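Local coordinates for protein putative HAD-hydrolase YfnB (Bacillus subtilis, PDB 3ED5) that is a putative hydrolase of the HAD superfamily that may act as a 5'-nucleotidase, at residues Thr9-Val14 / Asp120-Thr125. Numbering follows the deposited sequence. Where two conformers were deposited one is given.
Sequences TLLFDV and DLYIVT
Leu10 and Phe12 spend both their backbone N-H and C=O groups on the strand 120-125, a compact illustration of how parallel strands satisfy polar atoms in a buried core. Leu10 N reaches Asp120 O at 2.9 Å and Leu10 O accepts from Tyr122 N; two residues further on Phe12 N meets Tyr122 O at 2.8 Å, nearly straight at 172°, and Phe12 O accepts from Val124 N. The intervening residues Thr9, Leu11 and Asp13 bond through their backbones to the strand 179-183 and its approach, so the strand 9-12 is held from both flanks.

Side chains follow the alternation. Leu10 and Leu121 run side by side, CD1 to CD2 at 3.7 Å, on the face that also carries Phe12 and is covered by helix 108-116. On the other face Thr9 CG2 and Leu11 CD2 come obliquely to the Tyr122 side chain, the first 3.7 Å from ring atom CE2, the second nearest to CB. With its methyl anti to the backbone N, Thr9 lays CG2 toward the ring and keeps OG1 for a water. The Tyr122 hydroxyl continues to Lys146. With an alanine in place of Tyr122, the Thr9 and Leu11 methyls would probably lose their packing partner and Lys146 its hydroxyl.

Water finishes the polar account at both ends. One molecule joins Thr9 OG1 to Asp120 OD2; a second bonds Thr125 OG1 at 2.7 Å, a hydroxyl also held by Gly127 N and Gln132, and can donate to Asp13 OD1, though it has more acceptors in reach than protons. In the conformer given, Asp13 OD1 further pairs with Lys158, which also binds Val124 O, and OD2 bonds Thr17. Asp13, by similarity the nucleophile, thus stands beside Thr125 at the C-terminal ends of two adjacent inner strands, the active-site layout of the Rossmann-like HAD fold.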
loop_
_atom_site.group_PDB
_atom_site.type_symbol
_atom_site.label_atom_id
_atom_site.label_comp_id
_atom_site.label_asym_id
_atom_site.label_seq_id
_atom_site.Cartn_x
_atom_site.Cartn_y
_atom_site.Cartn_z
ATOM N N THR A 9 -17.581 -1.600 7.969
ATOM C CA THR A 9 -16.828 -0.891 6.951
ATOM C C THR A 9 -15.380 -1.340 7.071
ATOM O O THR A 9 -14.793 -1.194 8.152
ATOM C CB THR A 9 -16.906 0.612 7.224
ATOM O OG1 THR A 9 -18.290 0.999 7.306
ATOM C CG2 THR A 9 -16.201 1.424 6.108
ATOM N N LEU A 10 -14.809 -1.848 5.971
ATOM C CA LEU A 10 -13.395 -2.291 5.965
ATOM C C LEU A 10 -12.606 -1.408 5.005
ATOM O O LEU A 10 -13.013 -1.240 3.843
ATOM C CB LEU A 10 -13.250 -3.779 5.553
ATOM C CG LEU A 10 -14.207 -4.706 6.338
ATOM C CD1 LEU A 10 -14.098 -6.144 5.817
ATOM C CD2 LEU A 10 -13.941 -4.645 7.853
ATOM N N LEU A 11 -11.510 -0.829 5.497
ATOM C CA LEU A 11 -10.634 -0.022 4.674
ATOM C C LEU A 11 -9.351 -0.826 4.421
ATOM O O LEU A 11 -8.653 -1.197 5.364
ATOM C CB LEU A 11 -10.270 1.290 5.384
ATOM C CG LEU A 11 -11.433 2.088 6.039
ATOM C CD1 LEU A 11 -10.870 3.373 6.660
ATOM C CD2 LEU A 11 -12.536 2.443 5.039
ATOM N N PHE A 12 -9.079 -1.093 3.155
ATOM C CA PHE A 12 -7.915 -1.912 2.821
ATOM C C PHE A 12 -6.857 -1.055 2.152
ATOM O O PHE A 12 -7.119 -0.342 1.192
ATOM C CB PHE A 12 -8.306 -3.018 1.819
ATOM C CG PHE A 12 -8.905 -4.235 2.444
ATOM C CD1 PHE A 12 -8.117 -5.301 2.872
ATOM C CD2 PHE A 12 -10.298 -4.330 2.583
ATOM C CE1 PHE A 12 -8.711 -6.440 3.483
ATOM C CE2 PHE A 12 -10.897 -5.473 3.158
ATOM C CZ PHE A 12 -10.112 -6.514 3.607
ATOM N N ASP A 13 -5.637 -1.184 2.652
ATOM C CA ASP A 13 -4.451 -0.783 1.913
ATOM C C ASP A 13 -4.301 -1.717 0.692
ATOM O O ASP A 13 -4.858 -2.817 0.665
ATOM C CB ASP A 13 -3.242 -0.883 2.856
ATOM C CG ASP A 13 -1.922 -0.635 2.148
ATOM O OD1 ASP A 13 -1.655 0.512 1.710
ATOM O OD2 ASP A 13 -1.163 -1.605 2.057
ATOM N N VAL A 14 -3.529 -1.293 -0.322
ATOM C CA VAL A 14 -3.354 -2.099 -1.545
ATOM C C VAL A 14 -2.053 -2.906 -1.466
ATOM O O VAL A 14 -2.046 -4.154 -1.458
ATOM C CB VAL A 14 -3.333 -1.199 -2.828
ATOM C CG1 VAL A 14 -3.101 -2.044 -4.102
ATOM C CG2 VAL A 14 -4.708 -0.476 -3.003
ATOM N N ASP A 120 -18.978 -3.330 3.738
ATOM C CA ASP A 120 -18.712 -2.297 2.743
ATOM C C ASP A 120 -17.198 -2.158 2.639
ATOM O O ASP A 120 -16.510 -1.926 3.651
ATOM C CB ASP A 120 -19.339 -0.974 3.165
ATOM C CG ASP A 120 -20.844 -1.042 3.219
ATOM O OD1 ASP A 120 -21.437 -1.773 2.405
ATOM O OD2 ASP A 120 -21.425 -0.346 4.077
ATOM N N LEU A 121 -16.653 -2.333 1.434
ATOM C CA LEU A 121 -15.192 -2.312 1.293
ATOM C C LEU A 121 -14.710 -1.035 0.608
ATOM O O LEU A 121 -15.307 -0.593 -0.367
ATOM C CB LEU A 121 -14.721 -3.525 0.470
ATOM C CG LEU A 121 -15.307 -4.882 0.849
ATOM C CD1 LEU A 121 -14.733 -5.997 -0.042
ATOM C CD2 LEU A 121 -15.113 -5.207 2.354
ATOM N N TYR A 122 -13.619 -0.467 1.110
ATOM C CA TYR A 122 -13.026 0.709 0.496
ATOM C C TYR A 122 -11.518 0.494 0.400
ATOM O O TYR A 122 -10.934 -0.250 1.190
ATOM C CB TYR A 122 -13.220 1.959 1.322
ATOM C CG TYR A 122 -14.689 2.302 1.437
ATOM C CD1 TYR A 122 -15.283 3.150 0.496
ATOM C CD2 TYR A 122 -15.470 1.742 2.441
ATOM C CE1 TYR A 122 -16.657 3.461 0.572
ATOM C CE2 TYR A 122 -16.865 2.060 2.531
ATOM C CZ TYR A 122 -17.422 2.907 1.589
ATOM O OH TYR A 122 -18.764 3.247 1.635
ATOM N N ILE A 123 -10.915 1.214 -0.531
ATOM C CA ILE A 123 -9.442 1.228 -0.663
ATOM C C ILE A 123 -8.899 2.544 -0.075
ATOM O O ILE A 123 -9.480 3.604 -0.317
ATOM C CB ILE A 123 -8.986 1.136 -2.139
ATOM C CG1 ILE A 123 -9.305 -0.245 -2.753
ATOM C CG2 ILE A 123 -7.457 1.474 -2.255
ATOM C CD1 ILE A 123 -8.496 -1.391 -2.139
ATOM N N VAL A 124 -7.795 2.461 0.691
ATOM C CA VAL A 124 -7.100 3.642 1.213
ATOM C C VAL A 124 -5.621 3.480 0.830
ATOM O O VAL A 124 -4.948 2.549 1.286
ATOM C CB VAL A 124 -7.324 3.894 2.742
ATOM C CG1 VAL A 124 -8.829 4.333 2.968
ATOM C CG2 VAL A 124 -6.950 2.632 3.606
ATOM N N THR A 125 -5.177 4.347 -0.062
ATOM C CA THR A 125 -3.812 4.173 -0.615
ATOM C C THR A 125 -3.068 5.497 -0.840
ATOM O O THR A 125 -3.672 6.506 -1.221
ATOM C CB THR A 125 -3.849 3.295 -1.925
ATOM O OG1 THR A 125 -2.486 3.046 -2.378
ATOM C CG2 THR A 125 -4.613 4.021 -3.063
HETATM O O HOH W 1 -19.847 1.774 5.250
HETATM O O HOH W 2 -1.101 1.012 -1.185
#